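Local coordinates for ABC transporter, periplasmic solute-binding protein (Rhizobium meliloti, PDB 4WED) that probably binds a solute such as a peptide or a nickel complex in the periplasm and hands it to an ABC transporter, at residues K109-E120 with L140-I148; S432-T440 with L449-I460. All coordinates share one frame; numbering follows the deposited sequence.

Overall arrangement
Contacts 1 and 2 follow each other along the chain and never meet, their centres lying 38 Å apart. Each is partly buried and built from different elements. In contact 1, centred about 30 Å from the centre of the chain, the helix that starts at A112 lies antiparallel to an outer strand of a four-stranded antiparallel sheet; alanine, valine, leucine and isoleucine fill the interface, and a lysine between two aspartates marks its exposed end. Contact 2, its centre about 20 Å from that of the chain, joins one helix end to a loop and the next helix start. There a buried aspartate and a water take up backbone groups, and a cysteine, an isoleucine and neighbouring leucines and valine supply the apolar filling.

Contact 1: K109-E120 with L140-I148; sequences KFDAAACKWNLE and LEVVDDYHI
A112 fits closely against the 140-148 hairpin: its CB lies 3.6 Å from V142 CG1 and 3.7 Å from I148 CG1, where a small methyl suits the short separation. Its backbone N donates to D145 O at 2.8 Å, the donor standing above the carbonyl plane. D111 CB touches D145 O at 3.4 Å. Farther along, I148 CD1 reaches C115 CB, while K116, extended with CG anti to the backbone N (chi1 175°), crosses V142 at about a right angle, CD 3.6 Å from CG2. L140 CD1 rests on L119 CB. As N-cap, D111 also fixes the helix start: OD1 accepts from A114 N nearly along the C-O axis, and OD2 holds K109 NZ at 2.9 Å; K109 NZ also makes a long salt bridge to D145 OD2 at 3.7 Å. Replacing this aspartate by alanine is likely to cost A114 N its side-chain capping bond and K109 its close salt bridge, leaving the long one to D145. In the turn, V143 and D144 face H147 as a classic beta bulge. The helix packs on outermost strand 137-144 and its neighbour 147-152, with L98 of strand 93-98 touching F110 and C115.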
loop_
_atom_site.group_PDB
_atom_site.type_symbol
_atom_site.label_atom_id
_atom_site.label_comp_id
_atom_site.label_asym_id
_atom_site.label_seq_id
_atom_site.Cartn_x
_atom_site.Cartn_y
_atom_site.Cartn_z
ATOM N N LYS A 109 0.548 -1.143 33.550
ATOM C CA LYS A 109 -0.847 -0.891 33.166
ATOM C C LYS A 109 -0.927 0.029 31.950
ATOM O O LYS A 109 -0.219 1.031 31.855
ATOM C CB LYS A 109 -1.555 -0.254 34.364
ATOM C CG LYS A 109 -3.019 0.113 34.213
ATOM C CD LYS A 109 -3.633 0.398 35.590
ATOM C CE LYS A 109 -3.270 1.773 36.157
ATOM N NZ LYS A 109 -4.242 2.832 35.737
ATOM N N PHE A 110 -1.803 -0.286 31.012
ATOM C CA PHE A 110 -2.047 0.658 29.908
ATOM C C PHE A 110 -3.153 1.627 30.286
ATOM O O PHE A 110 -4.219 1.203 30.666
ATOM C CB PHE A 110 -2.386 -0.063 28.622
ATOM C CG PHE A 110 -2.685 0.863 27.481
ATOM C CD1 PHE A 110 -1.656 1.543 26.845
ATOM C CD2 PHE A 110 -3.997 1.055 27.052
ATOM C CE1 PHE A 110 -1.912 2.394 25.794
ATOM C CE2 PHE A 110 -4.267 1.912 26.005
ATOM C CZ PHE A 110 -3.224 2.593 25.381
ATOM N N ASP A 111 -2.860 2.917 30.216
ATOM C CA ASP A 111 -3.805 3.976 30.613
ATOM C C ASP A 111 -3.430 5.337 29.934
ATOM O O ASP A 111 -2.429 5.452 29.203
ATOM C CB ASP A 111 -3.941 4.079 32.173
ATOM C CG ASP A 111 -2.646 4.517 32.877
ATOM O OD1 ASP A 111 -1.655 4.796 32.179
ATOM O OD2 ASP A 111 -2.608 4.596 34.134
ATOM N N ALA A 112 -4.229 6.357 30.162
ATOM C CA ALA A 112 -3.941 7.687 29.593
ATOM C C ALA A 112 -2.482 8.182 29.742
ATOM O O ALA A 112 -1.843 8.590 28.758
ATOM C CB ALA A 112 -4.885 8.710 30.171
ATOM N N ALA A 113 -1.975 8.145 30.962
ATOM C CA ALA A 113 -0.575 8.453 31.255
ATOM C C ALA A 113 0.446 7.692 30.379
ATOM O O ALA A 113 1.413 8.267 29.915
ATOM C CB ALA A 113 -0.309 8.172 32.729
ATOM N N ALA A 114 0.227 6.404 30.147
ATOM C CA ALA A 114 1.168 5.614 29.365
ATOM C C ALA A 114 1.007 5.971 27.896
ATOM O O ALA A 114 1.962 6.011 27.140
ATOM C CB ALA A 114 0.942 4.128 29.599
ATOM N N CYS A 115 -0.213 6.294 27.510
ATOM C CA CYS A 115 -0.497 6.733 26.164
ATOM C C CYS A 115 0.123 8.085 25.810
ATOM O O CYS A 115 0.762 8.223 24.765
ATOM C CB CYS A 115 -2.008 6.801 26.006
ATOM S SG CYS A 115 -2.501 7.230 24.340
ATOM N N LYS A 116 -0.074 9.075 26.671
ATOM C CA LYS A 116 0.587 10.383 26.519
ATOM C C LYS A 116 2.091 10.233 26.387
ATOM O O LYS A 116 2.709 10.882 25.549
ATOM C CB LYS A 116 0.274 11.275 27.742
ATOM C CG LYS A 116 0.956 12.643 27.849
ATOM C CD LYS A 116 0.485 13.376 29.122
ATOM C CE LYS A 116 0.766 14.881 29.125
ATOM N NZ LYS A 116 -0.170 15.712 29.976
ATOM N N TRP A 117 2.676 9.410 27.257
ATOM C CA TRP A 117 4.130 9.270 27.345
ATOM C C TRP A 117 4.708 8.771 26.027
ATOM O O TRP A 117 5.750 9.215 25.598
ATOM C CB TRP A 117 4.466 8.286 28.466
ATOM C CG TRP A 117 5.955 7.981 28.653
ATOM C CD1 TRP A 117 6.830 8.672 29.431
ATOM C CD2 TRP A 117 6.714 6.885 28.071
ATOM N NE1 TRP A 117 8.078 8.099 29.360
ATOM C CE2 TRP A 117 8.041 7.005 28.542
ATOM C CE3 TRP A 117 6.393 5.822 27.206
ATOM C CZ2 TRP A 117 9.057 6.110 28.183
ATOM C CZ3 TRP A 117 7.400 4.936 26.838
ATOM C CH2 TRP A 117 8.723 5.080 27.340
ATOM N N ASN A 118 4.002 7.849 25.393
ATOM C CA ASN A 118 4.346 7.352 24.052
ATOM C C ASN A 118 4.145 8.374 22.969
ATOM O O ASN A 118 5.036 8.628 22.167
ATOM C CB ASN A 118 3.481 6.141 23.691
ATOM C CG ASN A 118 4.081 4.843 24.173
ATOM O OD1 ASN A 118 5.017 4.331 23.569
ATOM N ND2 ASN A 118 3.542 4.297 25.244
ATOM N N LEU A 119 2.955 8.941 22.935
ATOM C CA LEU A 119 2.634 9.940 21.966
ATOM C C LEU A 119 3.595 11.094 22.027
ATOM O O LEU A 119 4.031 11.604 21.005
ATOM C CB LEU A 119 1.230 10.404 22.234
ATOM C CG LEU A 119 0.221 9.352 21.789
ATOM C CD1 LEU A 119 -1.172 9.884 22.046
ATOM C CD2 LEU A 119 0.358 8.940 20.322
ATOM N N GLU A 120 3.949 11.497 23.234
ATOM C CA GLU A 120 4.936 12.560 23.417
ATOM C C GLU A 120 6.339 12.175 22.919
ATOM O O GLU A 120 7.174 13.040 22.697
ATOM C CB GLU A 120 5.012 12.963 24.885
ATOM C CG GLU A 120 3.861 13.845 25.335
ATOM C CD GLU A 120 3.968 14.191 26.814
ATOM O OE1 GLU A 120 4.804 13.552 27.515
ATOM O OE2 GLU A 120 3.226 15.092 27.273
ATOM N N LEU A 140 -1.896 18.084 23.897
ATOM C CA LEU A 140 -2.343 16.789 24.358
ATOM C C LEU A 140 -2.830 16.836 25.813
ATOM O O LEU A 140 -2.012 16.847 26.732
ATOM C CB LEU A 140 -1.150 15.857 24.256
ATOM C CG LEU A 140 -1.428 14.383 24.080
ATOM C CD1 LEU A 140 -0.093 13.650 24.077
ATOM C CD2 LEU A 140 -2.346 13.859 25.169
ATOM N N GLU A 141 -4.146 16.847 26.030
ATOM C CA GLU A 141 -4.672 16.856 27.397
ATOM C C GLU A 141 -5.214 15.502 27.845
ATOM O O GLU A 141 -6.124 14.963 27.271
ATOM C CB GLU A 141 -5.735 17.941 27.594
ATOM C CG GLU A 141 -7.053 17.694 26.883
ATOM N N VAL A 142 -4.632 14.977 28.907
ATOM C CA VAL A 142 -5.223 13.864 29.665
ATOM C C VAL A 142 -6.455 14.361 30.452
ATOM O O VAL A 142 -6.458 15.455 31.016
ATOM C CB VAL A 142 -4.192 13.246 30.630
ATOM C CG1 VAL A 142 -4.802 12.103 31.439
ATOM C CG2 VAL A 142 -2.977 12.775 29.847
ATOM N N VAL A 143 -7.506 13.554 30.439
ATOM C CA VAL A 143 -8.771 13.906 31.064
ATOM C C VAL A 143 -8.987 12.948 32.202
ATOM O O VAL A 143 -9.210 13.374 33.327
ATOM C CB VAL A 143 -9.950 13.863 30.069
ATOM C CG1 VAL A 143 -11.297 13.971 30.779
ATOM C CG2 VAL A 143 -9.806 14.991 29.042
ATOM N N ASP A 144 -8.924 11.654 31.928
ATOM C CA ASP A 144 -8.896 10.685 33.009
ATOM C C ASP A 144 -7.974 9.483 32.638
ATOM O O ASP A 144 -7.266 9.525 31.613
ATOM C CB ASP A 144 -10.331 10.295 33.416
ATOM C CG ASP A 144 -10.993 9.353 32.429
ATOM O OD1 ASP A 144 -10.357 8.989 31.417
ATOM O OD2 ASP A 144 -12.159 8.963 32.666
ATOM N N ASP A 145 -7.952 8.454 33.486
ATOM C CA ASP A 145 -7.209 7.218 33.188
ATOM C C ASP A 145 -7.548 6.600 31.841
ATOM O O ASP A 145 -6.728 5.884 31.289
ATOM C CB ASP A 145 -7.432 6.168 34.289
ATOM C CG ASP A 145 -6.682 6.502 35.570
ATOM O OD1 ASP A 145 -6.230 7.654 35.702
ATOM O OD2 ASP A 145 -6.530 5.603 36.429
ATOM N N TYR A 146 -8.744 6.845 31.310
ATOM C CA TYR A 146 -9.094 6.243 30.029
ATOM C C TYR A 146 -9.552 7.214 28.967
ATOM O O TYR A 146 -9.992 6.773 27.911
ATOM C CB TYR A 146 -10.067 5.067 30.251
ATOM C CG TYR A 146 -9.439 4.112 31.225
ATOM C CD1 TYR A 146 -8.513 3.179 30.795
ATOM C CD2 TYR A 146 -9.657 4.230 32.595
ATOM C CE1 TYR A 146 -7.864 2.347 31.688
ATOM C CE2 TYR A 146 -9.026 3.388 33.503
ATOM C CZ TYR A 146 -8.127 2.456 33.040
ATOM O OH TYR A 146 -7.481 1.612 33.897
ATOM N N HIS A 147 -9.389 8.521 29.189
ATOM C CA HIS A 147 -9.803 9.503 28.170
ATOM C C HIS A 147 -8.704 10.499 27.880
ATOM O O HIS A 147 -8.181 11.151 28.782
ATOM C CB HIS A 147 -11.113 10.196 28.544
ATOM C CG HIS A 147 -12.271 9.256 28.602
ATOM N ND1 HIS A 147 -12.501 8.430 29.681
ATOM C CD2 HIS A 147 -13.220 8.949 27.687
ATOM C CE1 HIS A 147 -13.553 7.669 29.442
ATOM N NE2 HIS A 147 -14.007 7.963 28.237
ATOM N N ILE A 148 -8.333 10.577 26.607
ATOM C CA ILE A 148 -7.375 11.564 26.131
ATOM C C ILE A 148 -7.958 12.341 24.945
ATOM O O ILE A 148 -8.623 11.755 24.064
ATOM C CB ILE A 148 -6.040 10.924 25.662
ATOM C CG1 ILE A 148 -5.335 10.226 26.816
ATOM C CG2 ILE A 148 -5.093 12.000 25.136
ATOM C CD1 ILE A 148 -3.849 9.953 26.592
#

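Contact 2: S432-T440 with L449-I460; sequences SLVALCLST and LVTDPVNLDPLI
C437 and I460 meet in the tightly packed part of this contact. I460 CD1 presses on C437 CB at 3.7 Å and also reaches the carbonyl carbon of C437, while its CB and CG2 lie against L438 CD1. C437 SG, anti to its own carbonyl carbon (chi1 -64°), turns to the opposing loop and touches V450 CG1 at 3.6 Å; the compact, weakly polar thiol suits a buried place between aliphatic groups. L456 CD2 adds to this apolar patch beside C437 CB.

Next to it, buried D457 deals with backbone polarity where helix 430-437 has ended. Its OD1 accepts from S439 N at 2.9 Å, on the syn side and 20° out of the carboxylate plane, with an N-H...O angle of 151°. A water donates to the same OD1 and to C437 O, and accepts from D452 N at 2.7 Å, tying both segments together. A carboxylate suits this position because one oxygen can take both donors. Across the contact L436 O receives two weak bonds, from L449 N and V450 N. S439 is close-packed too: its CB lies 3.0 Å from D457 OD2, and the hydroxyl oxygen OG sits against the carbons of P453 and T451, 3.2 Å from P453 CG and 3.5 Å from T451 CB.

The exposed side lies toward T451, P453 and T440. Its loose edge is T440, whose CG2 stands 4.1 Å from D457 OD2.

K448, just before the second segment, hydrogen-bonds to A435 O and L438 O, at the C-terminal end of helix 430-437 and just beyond it. W481 of helix 471-485 touches D452 and L456, V478 touches L459, and I488 touches L449 and V450, so residues of helix 471-485 and strand 488-500 both pack on segment 449-460.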
loop_
_atom_site.group_PDB
_atom_site.type_symbol
_atom_site.label_atom_id
_atom_site.label_comp_id
_atom_site.label_asym_id
_atom_site.label_seq_id
_atom_site.Cartn_x
_atom_site.Cartn_y
_atom_site.Cartn_z
ATOM N N SER A 432 -1.399 9.114 -2.754
ATOM C CA SER A 432 -1.121 9.065 -4.185
ATOM C C SER A 432 -1.787 10.181 -4.941
ATOM O O SER A 432 -1.182 10.760 -5.837
ATOM C CB SER A 432 -1.589 7.733 -4.782
ATOM O OG SER A 432 -0.859 6.648 -4.220
ATOM N N LEU A 433 -3.036 10.465 -4.595
ATOM C CA LEU A 433 -3.742 11.561 -5.205
ATOM C C LEU A 433 -2.992 12.861 -5.070
ATOM O O LEU A 433 -2.806 13.590 -6.037
ATOM C CB LEU A 433 -5.105 11.756 -4.557
ATOM C CG LEU A 433 -6.193 10.877 -5.141
ATOM C CD1 LEU A 433 -7.541 11.246 -4.535
ATOM C CD2 LEU A 433 -6.255 10.988 -6.670
ATOM N N VAL A 434 -2.607 13.166 -3.847
ATOM C CA VAL A 434 -1.935 14.392 -3.587
ATOM C C VAL A 434 -0.557 14.377 -4.238
ATOM O O VAL A 434 -0.201 15.312 -4.962
ATOM C CB VAL A 434 -1.822 14.622 -2.070
ATOM C CG1 VAL A 434 -0.791 15.694 -1.749
ATOM C CG2 VAL A 434 -3.193 15.027 -1.499
ATOM N N ALA A 435 0.222 13.324 -3.977
ATOM C CA ALA A 435 1.605 13.298 -4.411
ATOM C C ALA A 435 1.729 13.230 -5.935
ATOM O O ALA A 435 2.651 13.829 -6.498
ATOM C CB ALA A 435 2.337 12.143 -3.779
ATOM N N LEU A 436 0.802 12.527 -6.595
ATOM C CA LEU A 436 0.938 12.263 -8.014
ATOM C C LEU A 436 0.004 13.096 -8.885
ATOM O O LEU A 436 0.145 13.100 -10.102
ATOM C CB LEU A 436 0.673 10.782 -8.311
ATOM C CG LEU A 436 1.564 9.750 -7.599
ATOM C CD1 LEU A 436 1.141 8.347 -8.049
ATOM C CD2 LEU A 436 3.049 9.947 -7.870
ATOM N N CYS A 437 -0.962 13.764 -8.275
ATOM C CA CYS A 437 -1.970 14.447 -9.049
ATOM C C CYS A 437 -2.184 15.919 -8.716
ATOM O O CYS A 437 -2.646 16.652 -9.571
ATOM C CB CYS A 437 -3.284 13.705 -8.947
ATOM S SG CYS A 437 -3.216 12.045 -9.650
ATOM N N LEU A 438 -1.858 16.372 -7.512
ATOM C CA LEU A 438 -2.024 17.785 -7.191
ATOM C C LEU A 438 -0.830 18.606 -7.733
ATOM O O LEU A 438 0.309 18.389 -7.307
ATOM C CB LEU A 438 -2.179 17.970 -5.667
ATOM C CG LEU A 438 -2.537 19.384 -5.074
ATOM C CD1 LEU A 438 -3.989 19.799 -5.230
ATOM C CD2 LEU A 438 -2.222 19.422 -3.598
ATOM N N SER A 439 -1.085 19.535 -8.663
ATOM C CA SER A 439 -0.025 20.452 -9.171
ATOM C C SER A 439 0.826 21.085 -8.085
ATOM O O SER A 439 2.040 21.069 -8.178
ATOM C CB SER A 439 -0.592 21.612 -9.999
ATOM O OG SER A 439 -0.856 21.208 -11.321
ATOM N N THR A 440 0.174 21.681 -7.085
ATOM C CA THR A 440 0.857 22.492 -6.095
ATOM C C THR A 440 1.775 21.667 -5.185
ATOM O O THR A 440 2.737 22.186 -4.685
ATOM C CB THR A 440 -0.152 23.310 -5.265
ATOM O OG1 THR A 440 -1.135 22.444 -4.703
ATOM C CG2 THR A 440 -0.848 24.336 -6.135
ATOM N N LEU A 449 1.591 12.000 -12.346
ATOM C CA LEU A 449 0.604 11.341 -13.224
ATOM C C LEU A 449 -0.167 12.325 -14.108
ATOM O O LEU A 449 -0.256 12.165 -15.330
ATOM C CB LEU A 449 -0.401 10.580 -12.359
ATOM C CG LEU A 449 -0.860 9.182 -12.743
ATOM C CD1 LEU A 449 0.261 8.275 -13.192
ATOM C CD2 LEU A 449 -1.579 8.590 -11.532
ATOM N N VAL A 450 -0.711 13.349 -13.487
ATOM C CA VAL A 450 -1.534 14.287 -14.206
ATOM C C VAL A 450 -1.577 15.627 -13.467
ATOM O O VAL A 450 -1.762 15.662 -12.260
ATOM C CB VAL A 450 -2.945 13.688 -14.388
ATOM C CG1 VAL A 450 -3.491 13.167 -13.066
ATOM C CG2 VAL A 450 -3.889 14.711 -14.994
ATOM N N THR A 451 -1.379 16.721 -14.188
ATOM C CA THR A 451 -1.382 18.048 -13.560
ATOM C C THR A 451 -2.297 18.995 -14.304
ATOM O O THR A 451 -1.954 19.472 -15.385
ATOM C CB THR A 451 0.032 18.669 -13.498
ATOM O OG1 THR A 451 0.692 18.544 -14.772
ATOM C CG2 THR A 451 0.849 17.981 -12.405
ATOM N N ASP A 452 -3.472 19.238 -13.737
ATOM C CA ASP A 452 -4.372 20.268 -14.252
ATOM C C ASP A 452 -4.750 21.210 -13.099
ATOM O O ASP A 452 -5.683 20.954 -12.329
ATOM C CB ASP A 452 -5.598 19.644 -14.908
ATOM C CG ASP A 452 -6.327 20.609 -15.840
ATOM O OD1 ASP A 452 -6.070 21.837 -15.842
ATOM O OD2 ASP A 452 -7.191 20.130 -16.585
ATOM N N PRO A 453 -3.992 22.295 -12.956
ATOM C CA PRO A 453 -4.260 23.300 -11.925
ATOM C C PRO A 453 -5.669 23.870 -11.974
ATOM O O PRO A 453 -6.311 24.042 -10.938
ATOM C CB PRO A 453 -3.248 24.407 -12.245
ATOM C CG PRO A 453 -2.111 23.672 -12.865
ATOM C CD PRO A 453 -2.756 22.595 -13.697
ATOM N N VAL A 454 -6.161 24.174 -13.161
ATOM C CA VAL A 454 -7.431 24.875 -13.174
ATOM C C VAL A 454 -8.532 23.864 -12.866
ATOM O O VAL A 454 -9.452 24.176 -12.124
ATOM C CB VAL A 454 -7.688 25.721 -14.448
ATOM C CG1 VAL A 454 -6.488 26.596 -14.781
ATOM C CG2 VAL A 454 -8.044 24.836 -15.614
ATOM N N ASN A 455 -8.401 22.634 -13.370
ATOM C CA ASN A 455 -9.531 21.682 -13.319
ATOM C C ASN A 455 -9.499 20.654 -12.224
ATOM O O ASN A 455 -10.551 20.360 -11.640
ATOM C CB ASN A 455 -9.686 20.983 -14.652
ATOM C CG ASN A 455 -10.034 21.953 -15.760
ATOM O OD1 ASN A 455 -9.206 22.253 -16.628
ATOM N ND2 ASN A 455 -11.255 22.486 -15.712
ATOM N N LEU A 456 -8.322 20.080 -11.966
ATOM C CA LEU A 456 -8.216 18.969 -11.038
ATOM C C LEU A 456 -7.837 19.388 -9.620
ATOM O O LEU A 456 -8.343 18.836 -8.625
ATOM C CB LEU A 456 -7.166 17.997 -11.530
ATOM C CG LEU A 456 -7.069 16.664 -10.784
ATOM C CD1 LEU A 456 -8.418 15.972 -10.705
ATOM C CD2 LEU A 456 -6.044 15.731 -11.433
ATOM N N ASP A 457 -6.912 20.324 -9.515
ATOM C CA ASP A 457 -6.498 20.774 -8.200
ATOM C C ASP A 457 -7.696 21.111 -7.335
ATOM O O ASP A 457 -7.839 20.568 -6.248
ATOM C CB ASP A 457 -5.507 21.934 -8.295
ATOM C CG ASP A 457 -4.105 21.450 -8.693
ATOM O OD1 ASP A 457 -3.880 20.199 -8.867
ATOM O OD2 ASP A 457 -3.233 22.319 -8.845
ATOM N N PRO A 458 -8.597 21.937 -7.841
ATOM C CA PRO A 458 -9.739 22.292 -7.011
ATOM C C PRO A 458 -10.496 21.096 -6.463
ATOM O O PRO A 458 -10.998 21.123 -5.360
ATOM C CB PRO A 458 -10.616 23.102 -7.968
ATOM C CG PRO A 458 -9.650 23.734 -8.895
ATOM C CD PRO A 458 -8.577 22.702 -9.100
ATOM N N LEU A 459 -10.569 20.039 -7.235
ATOM C CA LEU A 459 -11.343 18.876 -6.840
ATOM C C LEU A 459 -10.551 18.086 -5.833
ATOM O O LEU A 459 -11.113 17.565 -4.862
ATOM C CB LEU A 459 -11.626 18.010 -8.062
ATOM C CG LEU A 459 -12.347 18.720 -9.206
ATOM C CD1 LEU A 459 -12.334 17.810 -10.442
ATOM C CD2 LEU A 459 -13.765 19.092 -8.775
ATOM N N ILE A 460 -9.243 18.004 -6.037
ATOM C CA ILE A 460 -8.400 17.327 -5.027
ATOM C C ILE A 460 -8.430 18.073 -3.692
ATOM O O ILE A 460 -8.665 17.445 -2.648
ATOM C CB ILE A 460 -6.946 17.101 -5.500
ATOM C CG1 ILE A 460 -6.923 16.186 -6.738
ATOM C CG2 ILE A 460 -6.109 16.463 -4.384
ATOM C CD1 ILE A 460 -5.567 16.121 -7.414
HETATM O O HOH W 1 -3.562 18.621 -11.103
#